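Local coordinates for methyltransferase (Pectobacterium atrosepticum SCRI1043, PDB 2P7I), which probably transfers methyl groups from S-adenosylmethionine to a substrate not yet identified, as a member of the type 12 methyltransferase family, at residues Gly190-Lys202 / Tyr233-Gly247. Sequence-based numbering, arbitrary orientation.
Sequences GLQVTYRSGIFFK and YPDLCASIFLLCEKG
Leu-243 O accepts the N-H groups of both Thr-194 and Tyr-195, the mark of a classic beta bulge, which shifts the register of antiparallel strands 192-201 and 240-245 by one residue between the Val-193/Cys-244 and Tyr-195/Leu-243 pairs. Thr-194 N lies 2.8 Å from Leu-243 O, nearly in line with the carbonyl, and Tyr-195 N 3.2 Å from it, on a lone pair. The bulge turns the Thr-194 side chain toward the partner strand. There, in the modelled conformer, OG1, anti to its own carbonyl carbon (chi1 -59°), donates to Glu-245 OE2 at 3.1 Å from above the carboxylate plane.

Beside this pair, the CB atoms of Tyr-195 and Leu-243 meet at 3.9 Å, and Ile-199 CD1 reaches Phe-241 CB farther along the same face. On the other face Leu-242 spreads its two methyls: CD1 touches Val-193 CG2, and CD2 lies 3.7 Å from Arg-196 CG. Val-193 CG1 covers part of one face of the Arg-196 guanidinium, whose NE forms a salt bridge with Glu-183.

Beyond Ile-199 the partner chain turns a corner at Ala-238 and Ser-239. Ala-238 N bonds to Phe-200 O at 2.8 Å, while Cys-237 SG packs on the backbone of Gly-198, 3.5 Å from its C atom. Phe-201 swings its ring back, CG anti to the backbone N (chi1 -158°), and its CE2 rests 3.9 Å from Leu-236 CD1, with Tyr-233 CB at the ring edge. In the conformer given, Tyr-195 OH bonds to Ala-36 O of a second subunit and its ring meets Phe-40 of that subunit edge-to-face. Within the chain, 192-201 is an outermost strand, and 237-245 lies between it and 135-142. This antiparallel 7-6 end of the 3-2-1-4-5-7-6 sheet is the signature of the Rossmann-like class I methyltransferase fold.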
loop_
_atom_site.group_PDB
_atom_site.type_symbol
_atom_site.label_atom_id
_atom_site.label_comp_id
_atom_site.label_asym_id
_atom_site.label_seq_id
_atom_site.Cartn_x
_atom_site.Cartn_y
_atom_site.Cartn_z
ATOM N N GLY B 190 9.471 -20.655 -17.330
ATOM C CA GLY B 190 10.906 -20.486 -17.519
ATOM C C GLY B 190 11.423 -19.091 -17.808
ATOM O O GLY B 190 12.612 -18.915 -18.033
ATOM N N LEU B 191 10.552 -18.102 -17.838
ATOM C CA LEU B 191 10.971 -16.728 -18.036
ATOM C C LEU B 191 11.637 -16.164 -16.828
ATOM O O LEU B 191 11.383 -16.627 -15.699
ATOM C CB LEU B 191 9.784 -15.824 -18.317
ATOM C CG LEU B 191 9.049 -16.082 -19.648
ATOM C CD1 LEU B 191 7.607 -15.587 -19.563
ATOM C CD2 LEU B 191 9.817 -15.432 -20.837
ATOM N N GLN B 192 12.508 -15.176 -17.062
ATOM C CA GLN B 192 13.124 -14.406 -15.982
ATOM C C GLN B 192 12.324 -13.128 -15.855
ATOM O O GLN B 192 12.200 -12.408 -16.819
ATOM C CB GLN B 192 14.585 -14.051 -16.293
ATOM C CG GLN B 192 15.492 -15.248 -16.561
ATOM C CD GLN B 192 16.993 -14.920 -16.427
ATOM O OE1 GLN B 192 17.741 -14.962 -17.404
ATOM N NE2 GLN B 192 17.425 -14.608 -15.211
ATOM N N VAL B 193 11.768 -12.860 -14.681
ATOM C CA VAL B 193 11.015 -11.631 -14.487
ATOM C C VAL B 193 11.999 -10.601 -14.016
ATOM O O VAL B 193 12.613 -10.756 -12.958
ATOM C CB VAL B 193 9.843 -11.824 -13.493
ATOM C CG1 VAL B 193 9.224 -10.470 -13.157
ATOM C CG2 VAL B 193 8.834 -12.797 -14.055
ATOM N N THR B 194 12.151 -9.536 -14.793
ATOM C CA THR B 194 13.152 -8.514 -14.586
ATOM C C THR B 194 12.601 -7.276 -13.885
ATOM O O THR B 194 13.301 -6.635 -13.115
ATOM C CB THR B 194 13.692 -8.111 -15.960
ATOM O OG1 THR B 194 14.251 -9.277 -16.598
ATOM C CG2 THR B 194 14.730 -7.029 -15.853
ATOM N N TYR B 195 11.349 -6.932 -14.213
ATOM C CA TYR B 195 10.709 -5.754 -13.620
ATOM C C TYR B 195 9.236 -5.991 -13.427
ATOM O O TYR B 195 8.579 -6.614 -14.253
ATOM C CB TYR B 195 10.941 -4.474 -14.429
ATOM C CG TYR B 195 11.723 -3.462 -13.635
ATOM C CD1 TYR B 195 11.100 -2.424 -12.949
ATOM C CD2 TYR B 195 13.096 -3.582 -13.521
ATOM C CE1 TYR B 195 11.868 -1.506 -12.185
ATOM C CE2 TYR B 195 13.848 -2.689 -12.770
ATOM C CZ TYR B 195 13.245 -1.668 -12.112
ATOM O OH TYR B 195 14.078 -0.818 -11.389
ATOM N N ARG B 196 8.715 -5.493 -12.314
ATOM C CA ARG B 196 7.296 -5.544 -12.010
ATOM C C ARG B 196 6.833 -4.103 -11.810
ATOM O O ARG B 196 7.513 -3.324 -11.126
ATOM C CB ARG B 196 7.015 -6.287 -10.713
ATOM C CG ARG B 196 7.695 -7.649 -10.613
ATOM C CD ARG B 196 8.357 -7.931 -9.325
ATOM N NE ARG B 196 8.993 -9.232 -9.428
ATOM C CZ ARG B 196 10.235 -9.419 -9.879
ATOM N NH1 ARG B 196 11.027 -8.384 -10.131
ATOM N NH2 ARG B 196 10.732 -10.647 -10.001
ATOM N N SER B 197 5.713 -3.763 -12.427
ATOM C CA SER B 197 5.134 -2.421 -12.281
ATOM C C SER B 197 3.644 -2.469 -12.576
ATOM O O SER B 197 3.066 -3.530 -12.789
ATOM C CB SER B 197 5.833 -1.404 -13.207
ATOM O OG SER B 197 5.568 -0.049 -12.797
ATOM N N GLY B 198 3.013 -1.312 -12.515
ATOM C CA GLY B 198 1.599 -1.185 -12.788
ATOM C C GLY B 198 1.334 0.015 -13.672
ATOM O O GLY B 198 2.108 0.946 -13.731
ATOM N N ILE B 199 0.259 -0.053 -14.434
ATOM C CA ILE B 199 -0.097 0.994 -15.361
ATOM C C ILE B 199 -1.471 1.569 -15.009
ATOM O O ILE B 199 -2.506 0.924 -15.186
ATOM C CB ILE B 199 -0.076 0.480 -16.807
ATOM C CG1 ILE B 199 1.307 -0.110 -17.130
ATOM C CG2 ILE B 199 -0.519 1.651 -17.820
ATOM C CD1 ILE B 199 1.310 -0.991 -18.390
ATOM N N PHE B 200 -1.441 2.811 -14.500
ATOM C CA PHE B 200 -2.610 3.673 -14.276
ATOM C C PHE B 200 -3.352 3.388 -12.970
ATOM O O PHE B 200 -4.021 2.390 -12.850
ATOM C CB PHE B 200 -3.616 3.645 -15.428
ATOM C CG PHE B 200 -4.593 4.816 -15.430
ATOM C CD1 PHE B 200 -4.265 6.001 -16.027
ATOM C CD2 PHE B 200 -5.845 4.716 -14.833
ATOM C CE1 PHE B 200 -5.179 7.082 -16.030
ATOM C CE2 PHE B 200 -6.732 5.798 -14.818
ATOM C CZ PHE B 200 -6.398 6.966 -15.397
ATOM N N PHE B 201 -3.256 4.307 -12.029
ATOM C CA PHE B 201 -4.036 4.234 -10.794
ATOM C C PHE B 201 -5.517 4.424 -11.088
ATOM O O PHE B 201 -5.934 5.503 -11.422
ATOM C CB PHE B 201 -3.512 5.268 -9.812
ATOM C CG PHE B 201 -3.849 4.964 -8.362
ATOM C CD1 PHE B 201 -5.155 5.117 -7.906
ATOM C CD2 PHE B 201 -2.877 4.547 -7.478
ATOM C CE1 PHE B 201 -5.472 4.858 -6.590
ATOM C CE2 PHE B 201 -3.188 4.278 -6.167
ATOM C CZ PHE B 201 -4.476 4.441 -5.720
ATOM N N LYS B 202 -6.310 3.356 -10.934
ATOM C CA LYS B 202 -7.682 3.313 -11.507
ATOM C C LYS B 202 -8.702 3.181 -10.378
ATOM O O LYS B 202 -8.817 2.115 -9.780
ATOM C CB LYS B 202 -7.832 2.116 -12.460
ATOM C CG LYS B 202 -9.137 2.077 -13.272
ATOM C CD LYS B 202 -9.299 0.736 -13.962
ATOM C CE LYS B 202 -10.624 0.640 -14.663
ATOM N NZ LYS B 202 -10.791 -0.729 -15.265
ATOM N N TYR B 233 2.227 2.454 -6.800
ATOM C CA TYR B 233 1.324 1.464 -6.186
ATOM C C TYR B 233 0.929 0.444 -7.268
ATOM O O TYR B 233 -0.218 0.382 -7.678
ATOM C CB TYR B 233 0.070 2.158 -5.585
ATOM C CG TYR B 233 0.373 3.073 -4.439
ATOM C CD1 TYR B 233 0.640 2.585 -3.144
ATOM C CD2 TYR B 233 0.495 4.433 -4.666
ATOM C CE1 TYR B 233 0.952 3.440 -2.132
ATOM C CE2 TYR B 233 0.793 5.290 -3.659
ATOM C CZ TYR B 233 1.022 4.805 -2.386
ATOM O OH TYR B 233 1.372 5.690 -1.408
ATOM N N PRO B 234 1.918 -0.320 -7.769
ATOM C CA PRO B 234 1.617 -1.271 -8.822
ATOM C C PRO B 234 0.412 -2.157 -8.553
ATOM O O PRO B 234 -0.311 -2.490 -9.466
ATOM C CB PRO B 234 2.909 -2.085 -8.891
ATOM C CG PRO B 234 3.959 -1.086 -8.582
ATOM C CD PRO B 234 3.337 -0.346 -7.441
ATOM N N ASP B 235 0.225 -2.579 -7.307
ATOM C CA ASP B 235 -0.806 -3.565 -6.964
ATOM C C ASP B 235 -2.210 -2.994 -7.128
ATOM O O ASP B 235 -3.157 -3.759 -7.182
ATOM C CB ASP B 235 -0.610 -4.084 -5.544
ATOM C CG ASP B 235 -1.532 -5.252 -5.212
ATOM O OD1 ASP B 235 -1.534 -6.259 -5.941
ATOM O OD2 ASP B 235 -2.229 -5.169 -4.192
ATOM N N LEU B 236 -2.338 -1.665 -7.147
ATOM C CA LEU B 236 -3.619 -0.980 -7.253
ATOM C C LEU B 236 -3.962 -0.429 -8.651
ATOM O O LEU B 236 -4.947 0.260 -8.805
ATOM C CB LEU B 236 -3.628 0.183 -6.280
ATOM C CG LEU B 236 -3.481 -0.193 -4.818
ATOM C CD1 LEU B 236 -3.505 1.092 -3.897
ATOM C CD2 LEU B 236 -4.544 -1.224 -4.398
ATOM N N CYS B 237 -3.122 -0.704 -9.649
ATOM C CA CYS B 237 -3.289 -0.128 -10.976
ATOM C C CYS B 237 -4.313 -0.893 -11.791
ATOM O O CYS B 237 -4.661 -2.028 -11.448
ATOM C CB CYS B 237 -1.930 -0.112 -11.720
ATOM S SG CYS B 237 -0.780 1.075 -11.026
ATOM N N ALA B 238 -4.758 -0.272 -12.886
ATOM C CA ALA B 238 -5.708 -0.865 -13.853
ATOM C C ALA B 238 -5.139 -2.166 -14.416
ATOM O O ALA B 238 -5.828 -3.198 -14.467
ATOM C CB ALA B 238 -5.970 0.104 -14.955
ATOM N N SER B 239 -3.865 -2.125 -14.800
ATOM C CA SER B 239 -3.200 -3.266 -15.446
ATOM C C SER B 239 -1.865 -3.426 -14.793
ATOM O O SER B 239 -1.257 -2.485 -14.352
ATOM C CB SER B 239 -3.016 -3.048 -16.951
ATOM O OG SER B 239 -4.268 -3.144 -17.609
ATOM N N ILE B 240 -1.387 -4.660 -14.717
ATOM C CA ILE B 240 -0.085 -4.903 -14.154
ATOM C C ILE B 240 0.818 -5.380 -15.292
ATOM O O ILE B 240 0.336 -5.935 -16.318
ATOM C CB ILE B 240 -0.165 -5.977 -13.029
ATOM C CG1 ILE B 240 -1.136 -7.111 -13.429
ATOM C CG2 ILE B 240 -0.632 -5.342 -11.708
ATOM C CD1 ILE B 240 -1.172 -8.273 -12.424
ATOM N N PHE B 241 2.108 -5.183 -15.086
ATOM C CA PHE B 241 3.096 -5.203 -16.147
ATOM C C PHE B 241 4.319 -5.888 -15.597
ATOM O O PHE B 241 4.946 -5.422 -14.627
ATOM C CB PHE B 241 3.372 -3.740 -16.600
ATOM C CG PHE B 241 4.584 -3.540 -17.488
ATOM C CD1 PHE B 241 5.008 -4.504 -18.405
ATOM C CD2 PHE B 241 5.277 -2.343 -17.437
ATOM C CE1 PHE B 241 6.151 -4.284 -19.186
ATOM C CE2 PHE B 241 6.388 -2.111 -18.253
ATOM C CZ PHE B 241 6.854 -3.093 -19.092
ATOM N N LEU B 242 4.622 -7.039 -16.175
ATOM C CA LEU B 242 5.886 -7.695 -15.991
ATOM C C LEU B 242 6.803 -7.574 -17.228
ATOM O O LEU B 242 6.422 -7.917 -18.327
ATOM C CB LEU B 242 5.698 -9.185 -15.656
ATOM C CG LEU B 242 4.903 -9.597 -14.402
ATOM C CD1 LEU B 242 5.092 -11.170 -14.266
ATOM C CD2 LEU B 242 5.400 -8.906 -13.183
ATOM N N LEU B 243 8.018 -7.104 -17.008
ATOM C CA LEU B 243 9.072 -7.126 -18.023
ATOM C C LEU B 243 9.859 -8.373 -17.806
ATOM O O LEU B 243 10.427 -8.607 -16.728
ATOM C CB LEU B 243 10.022 -5.926 -17.895
ATOM C CG LEU B 243 11.040 -5.789 -19.055
ATOM C CD1 LEU B 243 10.295 -5.339 -20.352
ATOM C CD2 LEU B 243 12.126 -4.797 -18.664
ATOM N N CYS B 244 9.931 -9.206 -18.821
ATOM C CA CYS B 244 10.570 -10.501 -18.702
ATOM C C CYS B 244 11.653 -10.686 -19.757
ATOM O O CYS B 244 11.601 -10.087 -20.842
ATOM C CB CYS B 244 9.534 -11.594 -18.938
ATOM S SG CYS B 244 8.133 -11.589 -17.775
ATOM N N GLU B 245 12.629 -11.502 -19.414
ATOM C CA GLU B 245 13.716 -11.895 -20.317
ATOM C C GLU B 245 13.785 -13.402 -20.367
ATOM O O GLU B 245 13.131 -14.109 -19.579
ATOM C CB GLU B 245 15.037 -11.267 -19.876
ATOM C CG GLU B 245 14.959 -9.767 -20.154
ATOM C CD GLU B 245 16.142 -8.964 -19.634
ATOM O OE1 GLU B 245 17.274 -9.265 -20.017
ATOM O OE2 GLU B 245 15.926 -8.003 -18.869
ATOM N N LYS B 246 14.552 -13.881 -21.331
ATOM C CA LYS B 246 14.607 -15.310 -21.615
ATOM C C LYS B 246 15.391 -16.042 -20.535
ATOM O O LYS B 246 16.453 -15.596 -20.115
ATOM C CB LYS B 246 15.266 -15.521 -22.989
ATOM C CG LYS B 246 15.428 -16.934 -23.383
ATOM C CD LYS B 246 15.861 -17.044 -24.876
ATOM C CE LYS B 246 16.000 -18.532 -25.259
ATOM N NZ LYS B 246 16.083 -18.777 -26.762
ATOM N N GLY B 247 14.858 -17.166 -20.067
ATOM C CA GLY B 247 15.620 -18.107 -19.207
ATOM C C GLY B 247 16.063 -19.353 -19.984
ATOM O O GLY B 247 15.414 -19.721 -20.944
#